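Local atomic coordinates of mannosylglycerate hydrolase MGH1-like glycoside hydrolase domain-containing protein (PDB entry 4WVA), a protein that hydrolyses mannosylglycerate, a solute made by thermophiles under osmotic stress, to mannose and glycerate, and probably splits glucosylglycerate in the same way. Residues F20-A24 with E406-W410; P195-P199 with F391-Y395; Y332-V337 with Y349-W355. One frame throughout, in Å; residues are numbered along the deposited sequence.

Contact 1: F20-A24 with E406-W410; sequences FTVPA and EGFSW
Pro23 and Ser409 face each other with CA atoms 4.9 Å apart, where the run 21-24 and the run 406-409, which leads into helix 409-418, pass nearly antiparallel, 159° apart end to end. The amide of Ser409, just after the N-cap residue Phe408, gives an almost straight bond to the carbonyl of Pro23 (N to O 2.9 Å, 168° at the hydrogen). The hydroxyl reaches one carbonyl further back: Ser409 OG donates to Val22 O over 2.6 Å, lying in that carbonyl's plane. With OG anti to its own carbonyl carbon and beside the backbone N, Ser409 offers amide and hydroxyl side by side to these consecutive carbonyls. Thr21 lays its methyl CG2 alongside this hydroxyl, while its own OG1 turns to Glu54 and Trp43. Next to Ser409, CG of Phe408 is anti to its backbone N (chi1 -170°), which brings the ring up to the loop: CE1 meets Pro23 CB at 3.9 Å, and Ala24 CB sits at the ring edge. Pro23 also touches Asp35, which probably binds the substrate, and Phe408 touches Glu393, the probable general base. One serine thus satisfies two successive carbonyls of the buried loop, one through its hydroxyl and one through the first amide of the helix.

Contact 2: P195-P199 with F391-Y395; sequences PEERP and FREYY
Glu197, closing a short 3-10 turn, meets Tyr394 through its backbone: the phenol OH donates to Glu197 O over 2.6 Å, approaching from above the carbonyl plane, 36° out of it. The CB of Glu197 leans on the same hydroxyl, and its extended chain carries OE1 to Gly404 N and to within 4.5 Å of Arg392 NH2, longer than a salt bridge; Arg392 itself bonds to Gly404 O. Next comes Arg198, probably a substrate-binding residue, whose NE is paired with Asp189. In this (alpha/alpha)6 barrel of family GH63 such loops line the catalytic pocket, and Glu393, the probable general base, stands opposite with OE2 near the edge of the Arg198 guanidinium. A water joins the two sides: it accepts from Arg198 NH1 at 2.7 Å and donates to Glu393 OE1 at 2.7 Å and to Tyr394 OH at 2.9 Å. With CG between the backbone N and the carbonyl carbon (chi1 37°), the Tyr394 ring points across to segment 195-199, where its OH meets both Glu197 O and the water. A phenylalanine in its place would probably leave Glu197 O without this donor and the water without one of its acceptors. Tyr28 OH bonds both Glu393 OE2 and Arg198 NH1.

Contact 3: Y332-V337 with Y349-W355; sequences YLLPSV and YWRGPVW
Trp350 and Trp355 lie face to face, CE2 of Trp355 3.4 Å above the plane of the Trp350 ring, and Ser336 approaches both, its CB 4.1 Å from Trp350 CE3 and equally near Trp355 CD1. The edge of the Trp350 indole takes Tyr349 CE2, while one face of the Tyr349 ring is covered by Trp350 CD1. In the plane of the Trp355 indole, NE1 donates to Tyr349 O at 2.9 Å, approaching from well above the plane of the carbonyl. Ser336 then ties the two segments together. Its torsion (chi1 46°) tucks OG between the backbone N and the carbonyl carbon, where OG donates to a lone pair of Pro353 O at 2.7 Å and accepts from Gly352 N at 2.8 Å. The amide of Ser336 adds only weak bonds to Gly352 O and Pro353 O. The backbone angles of Gly352 leave no room for a side chain, since a CB would collide with the carbonyl oxygen of Arg351. Further along, Val354 spreads its two methyls over the carbonyls of segment 332-337, CG1 at 3.6 Å from Leu333 O and CG2 on Tyr332 O, and a water bridges Leu334 O to Trp355 N. These two parts of one loop, the second running into helix 356-368, build an aromatic wall of the (alpha/alpha)6-barrel glycosidase pocket: Tyr349 and Trp350 probably bind substrate, both hydrogen-bond the Tris held there, and Tyr349 OH also bonds Asp165, the probable proton donor.

All three contacts are mainly buried; Glu406 is exposed in contact 1, while contacts 2 and 3 have only partly exposed residues at their margins. Contact 1 ties an early loop to the last helix; contact 2 brings the loop before helix 201-216 to strand 394-395; contact 3 joins two parts of one loop. Contact 1 relies on a serine's amide and hydroxyl bonding loop carbonyls, with apolar packing; contact 2 on a phenol-to-carbonyl bond and a shared water, its opposite charges too far apart for direct salt bridges; contact 3 on a serine bonding the other segment's backbone, beside an indole stack within 349-355. Contact 2 links the others: Phe391 O probably bonds Phe408 N, Tyr395 O probably Val354 N.

Contact 1: F20-A24 with E406-W410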
loop_
_atom_site.group_PDB
_atom_site.type_symbol
_atom_site.label_atom_id
_atom_site.label_comp_id
_atom_site.label_asym_id
_atom_site.label_seq_id
_atom_site.Cartn_x
_atom_site.Cartn_y
_atom_site.Cartn_z
ATOM N N PHE A 20 -2.961 6.112 38.550
ATOM C CA PHE A 20 -3.920 6.036 37.451
ATOM C C PHE A 20 -4.951 7.132 37.640
ATOM O O PHE A 20 -5.010 7.765 38.694
ATOM C CB PHE A 20 -4.594 4.663 37.370
ATOM C CG PHE A 20 -5.554 4.389 38.501
ATOM C CD1 PHE A 20 -6.905 4.659 38.374
ATOM C CD2 PHE A 20 -5.086 3.846 39.691
ATOM C CE1 PHE A 20 -7.774 4.444 39.442
ATOM C CE2 PHE A 20 -5.949 3.620 40.751
ATOM C CZ PHE A 20 -7.293 3.900 40.614
ATOM N N THR A 21 -5.720 7.380 36.585
ATOM C CA THR A 21 -6.704 8.436 36.556
ATOM C C THR A 21 -8.061 7.811 36.283
ATOM O O THR A 21 -8.221 7.024 35.344
ATOM C CB THR A 21 -6.351 9.443 35.447
ATOM O OG1 THR A 21 -4.955 9.769 35.526
ATOM C CG2 THR A 21 -7.191 10.677 35.555
ATOM N N VAL A 22 -9.042 8.089 37.126
ATOM C CA VAL A 22 -10.400 7.655 36.815
ATOM C C VAL A 22 -10.956 8.430 35.630
ATOM O O VAL A 22 -10.693 9.616 35.496
ATOM C CB VAL A 22 -11.374 7.776 37.998
ATOM C CG1 VAL A 22 -10.883 6.934 39.153
ATOM C CG2 VAL A 22 -11.626 9.225 38.410
ATOM N N PRO A 23 -11.720 7.757 34.753
ATOM C CA PRO A 23 -12.315 8.530 33.662
ATOM C C PRO A 23 -13.267 9.629 34.114
ATOM O O PRO A 23 -13.359 10.676 33.468
ATOM C CB PRO A 23 -13.038 7.468 32.828
ATOM C CG PRO A 23 -12.244 6.230 33.066
ATOM C CD PRO A 23 -11.805 6.308 34.501
ATOM N N ALA A 24 -13.980 9.389 35.217
ATOM C CA ALA A 24 -14.841 10.418 35.804
ATOM C C ALA A 24 -15.165 9.992 37.224
ATOM O O ALA A 24 -15.402 8.824 37.450
ATOM C CB ALA A 24 -16.117 10.583 35.012
ATOM N N GLU A 406 -19.418 14.089 33.983
ATOM C CA GLU A 406 -18.885 15.403 34.305
ATOM C C GLU A 406 -17.430 15.247 34.678
ATOM O O GLU A 406 -17.033 14.206 35.184
ATOM C CB GLU A 406 -19.672 15.992 35.474
ATOM C CG GLU A 406 -21.143 15.903 35.165
ATOM C CD GLU A 406 -21.965 16.928 35.847
ATOM O OE1 GLU A 406 -22.372 16.644 36.992
ATOM O OE2 GLU A 406 -22.262 17.960 35.191
ATOM N N GLY A 407 -16.641 16.280 34.405
ATOM C CA GLY A 407 -15.205 16.279 34.654
ATOM C C GLY A 407 -14.544 15.064 34.028
ATOM O O GLY A 407 -13.908 14.241 34.730
ATOM N N PHE A 408 -14.754 14.909 32.717
ATOM C CA PHE A 408 -14.359 13.685 32.042
ATOM C C PHE A 408 -12.909 13.759 31.565
ATOM O O PHE A 408 -12.528 14.667 30.815
ATOM C CB PHE A 408 -15.307 13.391 30.881
ATOM C CG PHE A 408 -15.101 12.038 30.287
ATOM C CD1 PHE A 408 -15.460 10.870 30.979
ATOM C CD2 PHE A 408 -14.481 11.910 29.073
ATOM C CE1 PHE A 408 -15.259 9.623 30.420
ATOM C CE2 PHE A 408 -14.278 10.666 28.517
ATOM C CZ PHE A 408 -14.668 9.517 29.175
ATOM N N SER A 409 -12.122 12.781 31.993
ATOM C CA SER A 409 -10.663 12.842 31.902
ATOM C C SER A 409 -10.117 12.943 30.479
ATOM O O SER A 409 -9.291 13.803 30.224
ATOM C CB SER A 409 -10.024 11.675 32.645
ATOM O OG SER A 409 -10.317 11.787 34.029
ATOM N N TRP A 410 -10.544 12.101 29.539
ATOM C CA TRP A 410 -9.862 12.184 28.242
ATOM C C TRP A 410 -10.186 13.473 27.478
ATOM O O TRP A 410 -9.417 13.900 26.604
ATOM C CB TRP A 410 -10.011 10.946 27.360
ATOM C CG TRP A 410 -11.263 10.696 26.596
ATOM C CD1 TRP A 410 -12.086 11.589 25.947
ATOM C CD2 TRP A 410 -11.782 9.395 26.302
ATOM N NE1 TRP A 410 -13.086 10.914 25.310
ATOM C CE2 TRP A 410 -12.919 9.560 25.512
ATOM C CE3 TRP A 410 -11.391 8.106 26.666
ATOM C CZ2 TRP A 410 -13.687 8.485 25.081
ATOM C CZ3 TRP A 410 -12.132 7.040 26.235
ATOM C CH2 TRP A 410 -13.283 7.228 25.458
#

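Contact 2: P195-P199 with F391-Y395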
loop_
_atom_site.group_PDB
_atom_site.type_symbol
_atom_site.label_atom_id
_atom_site.label_comp_id
_atom_site.label_asym_id
_atom_site.label_seq_id
_atom_site.Cartn_x
_atom_site.Cartn_y
_atom_site.Cartn_z
ATOM N N PRO A 195 -30.648 8.774 32.471
ATOM C CA PRO A 195 -30.853 7.602 31.618
ATOM C C PRO A 195 -31.004 7.896 30.126
ATOM O O PRO A 195 -30.643 7.042 29.324
ATOM C CB PRO A 195 -32.161 6.991 32.172
ATOM C CG PRO A 195 -32.166 7.390 33.602
ATOM C CD PRO A 195 -31.577 8.773 33.623
ATOM N N GLU A 196 -31.521 9.073 29.762
ATOM C CA GLU A 196 -31.713 9.450 28.360
ATOM C C GLU A 196 -30.372 9.576 27.614
ATOM O O GLU A 196 -30.343 9.560 26.384
ATOM C CB GLU A 196 -32.497 10.759 28.232
ATOM C CG GLU A 196 -33.963 10.657 28.644
ATOM C CD GLU A 196 -34.734 11.956 28.432
ATOM O OE1 GLU A 196 -34.496 12.647 27.416
ATOM O OE2 GLU A 196 -35.594 12.289 29.282
ATOM N N GLU A 197 -29.275 9.691 28.372
ATOM C CA GLU A 197 -27.939 9.853 27.789
ATOM C C GLU A 197 -27.133 8.562 27.844
ATOM O O GLU A 197 -25.966 8.532 27.441
ATOM C CB GLU A 197 -27.196 10.971 28.534
ATOM C CG GLU A 197 -27.828 12.336 28.319
ATOM C CD GLU A 197 -27.297 13.410 29.251
ATOM O OE1 GLU A 197 -26.246 13.232 29.875
ATOM O OE2 GLU A 197 -27.949 14.476 29.331
ATOM N N ARG A 198 -27.754 7.489 28.314
ATOM C CA ARG A 198 -27.096 6.203 28.547
ATOM C C ARG A 198 -27.720 5.062 27.735
ATOM O O ARG A 198 -28.821 5.209 27.188
ATOM C CB ARG A 198 -27.204 5.860 30.035
ATOM C CG ARG A 198 -26.446 6.815 30.947
ATOM C CD ARG A 198 -24.924 6.691 30.798
ATOM N NE ARG A 198 -24.440 5.348 31.135
ATOM C CZ ARG A 198 -23.172 4.950 31.015
ATOM N NH1 ARG A 198 -22.258 5.805 30.571
ATOM N NH2 ARG A 198 -22.821 3.703 31.340
ATOM N N PRO A 199 -27.020 3.908 27.665
ATOM C CA PRO A 199 -27.658 2.746 27.041
ATOM C C PRO A 199 -28.960 2.409 27.752
ATOM O O PRO A 199 -29.087 2.659 28.951
ATOM C CB PRO A 199 -26.643 1.616 27.255
ATOM C CG PRO A 199 -25.334 2.307 27.443
ATOM C CD PRO A 199 -25.679 3.572 28.183
ATOM N N PHE A 391 -15.536 20.015 30.511
ATOM C CA PHE A 391 -14.973 18.719 30.120
ATOM C C PHE A 391 -15.977 17.633 30.419
ATOM O O PHE A 391 -16.082 17.162 31.541
ATOM C CB PHE A 391 -13.652 18.514 30.835
ATOM C CG PHE A 391 -12.653 19.604 30.531
ATOM C CD1 PHE A 391 -12.076 19.693 29.279
ATOM C CD2 PHE A 391 -12.344 20.579 31.473
ATOM C CE1 PHE A 391 -11.184 20.706 28.971
ATOM C CE2 PHE A 391 -11.450 21.597 31.177
ATOM C CZ PHE A 391 -10.864 21.660 29.932
ATOM N N ARG A 392 -16.714 17.268 29.382
ATOM C CA ARG A 392 -17.807 16.320 29.470
ATOM C C ARG A 392 -17.469 15.116 28.613
ATOM O O ARG A 392 -16.583 15.168 27.737
ATOM C CB ARG A 392 -19.108 16.940 28.968
ATOM C CG ARG A 392 -19.564 18.150 29.791
ATOM C CD ARG A 392 -19.908 17.800 31.229
ATOM N NE ARG A 392 -20.968 16.793 31.343
ATOM C CZ ARG A 392 -22.273 17.043 31.334
ATOM N NH1 ARG A 392 -22.726 18.283 31.199
ATOM N NH2 ARG A 392 -23.141 16.041 31.433
ATOM N N GLU A 393 -18.187 14.033 28.866
ATOM C CA GLU A 393 -17.949 12.781 28.151
ATOM C C GLU A 393 -18.304 12.911 26.652
ATOM O O GLU A 393 -17.585 12.383 25.789
ATOM C CB GLU A 393 -18.700 11.639 28.830
ATOM C CG GLU A 393 -18.205 10.246 28.486
ATOM C CD GLU A 393 -18.940 9.146 29.249
ATOM O OE1 GLU A 393 -19.769 9.485 30.128
ATOM O OE2 GLU A 393 -18.679 7.938 28.989
ATOM N N TYR A 394 -19.407 13.589 26.330
ATOM C CA TYR A 394 -19.814 13.782 24.941
ATOM C C TYR A 394 -20.716 15.000 24.873
ATOM O O TYR A 394 -21.069 15.573 25.916
ATOM C CB TYR A 394 -20.487 12.537 24.341
ATOM C CG TYR A 394 -21.374 11.781 25.300
ATOM C CD1 TYR A 394 -20.825 10.887 26.206
ATOM C CD2 TYR A 394 -22.749 11.957 25.304
ATOM C CE1 TYR A 394 -21.607 10.218 27.110
ATOM C CE2 TYR A 394 -23.541 11.269 26.198
ATOM C CZ TYR A 394 -22.957 10.397 27.100
ATOM O OH TYR A 394 -23.709 9.683 28.023
ATOM N N TYR A 395 -21.033 15.398 23.654
ATOM C CA TYR A 395 -21.728 16.654 23.408
ATOM C C TYR A 395 -22.781 16.472 22.346
ATOM O O TYR A 395 -22.578 15.757 21.375
ATOM C CB TYR A 395 -20.754 17.756 22.982
ATOM C CG TYR A 395 -19.644 17.991 23.975
ATOM C CD1 TYR A 395 -18.504 17.190 23.972
ATOM C CD2 TYR A 395 -19.734 18.992 24.939
ATOM C CE1 TYR A 395 -17.486 17.386 24.880
ATOM C CE2 TYR A 395 -18.719 19.181 25.860
ATOM C CZ TYR A 395 -17.600 18.371 25.834
ATOM O OH TYR A 395 -16.577 18.545 26.739
HETATM O O HOH W 1 -22.305 8.528 30.283
#

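Contact 3: Y332-V337 with Y349-W355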
loop_
_atom_site.group_PDB
_atom_site.type_symbol
_atom_site.label_atom_id
_atom_site.label_comp_id
_atom_site.label_asym_id
_atom_site.label_seq_id
_atom_site.Cartn_x
_atom_site.Cartn_y
_atom_site.Cartn_z
ATOM N N TYR A 332 -21.706 20.819 15.072
ATOM C CA TYR A 332 -20.421 20.378 15.611
ATOM C C TYR A 332 -20.061 19.019 15.041
ATOM O O TYR A 332 -20.850 18.090 15.134
ATOM C CB TYR A 332 -20.477 20.282 17.139
ATOM C CG TYR A 332 -20.675 21.624 17.798
ATOM C CD1 TYR A 332 -21.913 21.981 18.305
ATOM C CD2 TYR A 332 -19.645 22.542 17.866
ATOM C CE1 TYR A 332 -22.112 23.211 18.892
ATOM C CE2 TYR A 332 -19.836 23.790 18.447
ATOM C CZ TYR A 332 -21.083 24.114 18.959
ATOM O OH TYR A 332 -21.300 25.354 19.557
ATOM N N LEU A 333 -18.883 18.929 14.428
ATOM C CA LEU A 333 -18.320 17.653 14.023
ATOM C C LEU A 333 -17.556 17.093 15.205
ATOM O O LEU A 333 -17.116 17.858 16.065
ATOM C CB LEU A 333 -17.363 17.820 12.842
ATOM C CG LEU A 333 -17.984 18.190 11.484
ATOM C CD1 LEU A 333 -16.880 18.285 10.448
ATOM C CD2 LEU A 333 -19.039 17.179 11.060
ATOM N N LEU A 334 -17.392 15.772 15.306
ATOM C CA LEU A 334 -17.927 14.747 14.418
ATOM C C LEU A 334 -18.977 13.956 15.198
ATOM O O LEU A 334 -18.662 13.337 16.205
ATOM C CB LEU A 334 -16.802 13.802 14.031
ATOM C CG LEU A 334 -17.107 12.704 13.021
ATOM C CD1 LEU A 334 -17.351 13.268 11.641
ATOM C CD2 LEU A 334 -15.936 11.718 12.992
ATOM N N PRO A 335 -20.238 13.970 14.747
ATOM C CA PRO A 335 -21.205 13.120 15.466
ATOM C C PRO A 335 -20.817 11.646 15.388
ATOM O O PRO A 335 -20.155 11.219 14.434
ATOM C CB PRO A 335 -22.536 13.372 14.750
ATOM C CG PRO A 335 -22.222 14.164 13.560
ATOM C CD PRO A 335 -20.837 14.705 13.630
ATOM N N SER A 336 -21.217 10.885 16.397
ATOM C CA SER A 336 -20.848 9.474 16.486
ATOM C C SER A 336 -21.593 8.584 15.498
ATOM O O SER A 336 -21.160 7.459 15.239
ATOM C CB SER A 336 -20.938 8.976 17.929
ATOM O OG SER A 336 -22.152 9.377 18.589
ATOM N N VAL A 337 -22.707 9.081 14.977
ATOM C CA VAL A 337 -23.389 8.428 13.867
ATOM C C VAL A 337 -23.880 9.472 12.892
ATOM O O VAL A 337 -24.104 10.636 13.248
ATOM C CB VAL A 337 -24.574 7.530 14.300
ATOM C CG1 VAL A 337 -24.134 6.484 15.304
ATOM C CG2 VAL A 337 -25.724 8.353 14.847
ATOM N N TYR A 349 -25.187 8.932 24.082
ATOM C CA TYR A 349 -23.953 8.165 24.236
ATOM C C TYR A 349 -23.253 8.014 22.878
ATOM O O TYR A 349 -22.748 9.004 22.361
ATOM C CB TYR A 349 -24.260 6.829 24.946
ATOM C CG TYR A 349 -23.149 6.171 25.740
ATOM C CD1 TYR A 349 -22.160 6.906 26.385
ATOM C CD2 TYR A 349 -23.144 4.799 25.932
ATOM C CE1 TYR A 349 -21.179 6.285 27.151
ATOM C CE2 TYR A 349 -22.177 4.181 26.688
ATOM C CZ TYR A 349 -21.183 4.919 27.290
ATOM O OH TYR A 349 -20.213 4.287 28.056
ATOM N N TRP A 350 -23.216 6.804 22.314
ATOM C CA TRP A 350 -22.568 6.582 21.002
ATOM C C TRP A 350 -23.504 6.558 19.797
ATOM O O TRP A 350 -23.124 6.103 18.724
ATOM C CB TRP A 350 -21.727 5.296 21.083
ATOM C CG TRP A 350 -20.541 5.432 21.962
ATOM C CD1 TRP A 350 -20.441 5.070 23.251
ATOM C CD2 TRP A 350 -19.271 5.983 21.598
ATOM N NE1 TRP A 350 -19.192 5.350 23.740
ATOM C CE2 TRP A 350 -18.449 5.912 22.737
ATOM C CE3 TRP A 350 -18.750 6.514 20.417
ATOM C CZ2 TRP A 350 -17.135 6.361 22.737
ATOM C CZ3 TRP A 350 -17.445 6.984 20.424
ATOM C CH2 TRP A 350 -16.651 6.890 21.564
ATOM N N ARG A 351 -24.714 7.099 19.946
ATOM C CA ARG A 351 -25.696 7.085 18.886
ATOM C C ARG A 351 -25.903 8.464 18.251
ATOM O O ARG A 351 -26.941 8.723 17.659
ATOM C CB ARG A 351 -27.018 6.521 19.442
ATOM C CG ARG A 351 -26.815 5.168 20.102
ATOM C CD ARG A 351 -28.109 4.565 20.599
ATOM N NE ARG A 351 -28.992 4.107 19.535
ATOM C CZ ARG A 351 -28.979 2.892 18.984
ATOM N NH1 ARG A 351 -28.077 1.975 19.332
ATOM N NH2 ARG A 351 -29.899 2.593 18.062
ATOM N N GLY A 352 -24.902 9.343 18.343
ATOM C CA GLY A 352 -25.032 10.698 17.787
ATOM C C GLY A 352 -24.106 11.750 18.387
ATOM O O GLY A 352 -23.555 12.583 17.656
ATOM N N PRO A 353 -23.948 11.751 19.719
ATOM C CA PRO A 353 -23.071 12.747 20.333
ATOM C C PRO A 353 -21.619 12.780 19.810
ATOM O O PRO A 353 -21.111 11.785 19.295
ATOM C CB PRO A 353 -23.088 12.353 21.803
ATOM C CG PRO A 353 -24.447 11.796 21.994
ATOM C CD PRO A 353 -24.675 10.975 20.749
ATOM N N VAL A 354 -21.007 13.955 19.953
ATOM C CA VAL A 354 -19.611 14.227 19.613
ATOM C C VAL A 354 -18.720 13.805 20.770
ATOM O O VAL A 354 -18.987 14.099 21.949
ATOM C CB VAL A 354 -19.382 15.736 19.325
ATOM C CG1 VAL A 354 -17.902 16.057 19.115
ATOM C CG2 VAL A 354 -20.169 16.199 18.095
ATOM N N TRP A 355 -17.637 13.120 20.436
ATOM C CA TRP A 355 -16.665 12.640 21.405
ATOM C C TRP A 355 -15.296 13.207 21.092
ATOM O O TRP A 355 -14.829 13.186 19.955
ATOM C CB TRP A 355 -16.579 11.119 21.379
ATOM C CG TRP A 355 -17.804 10.416 21.906
ATOM C CD1 TRP A 355 -19.016 10.289 21.298
ATOM C CD2 TRP A 355 -17.902 9.730 23.147
ATOM N NE1 TRP A 355 -19.878 9.566 22.100
ATOM C CE2 TRP A 355 -19.213 9.204 23.237
ATOM C CE3 TRP A 355 -17.008 9.505 24.196
ATOM C CZ2 TRP A 355 -19.637 8.454 24.326
ATOM C CZ3 TRP A 355 -17.429 8.778 25.281
ATOM C CH2 TRP A 355 -18.734 8.250 25.339
HETATM O O HOH W 2 -16.714 12.407 17.735
HETATM O O HOH W 3 -21.476 4.711 17.087
#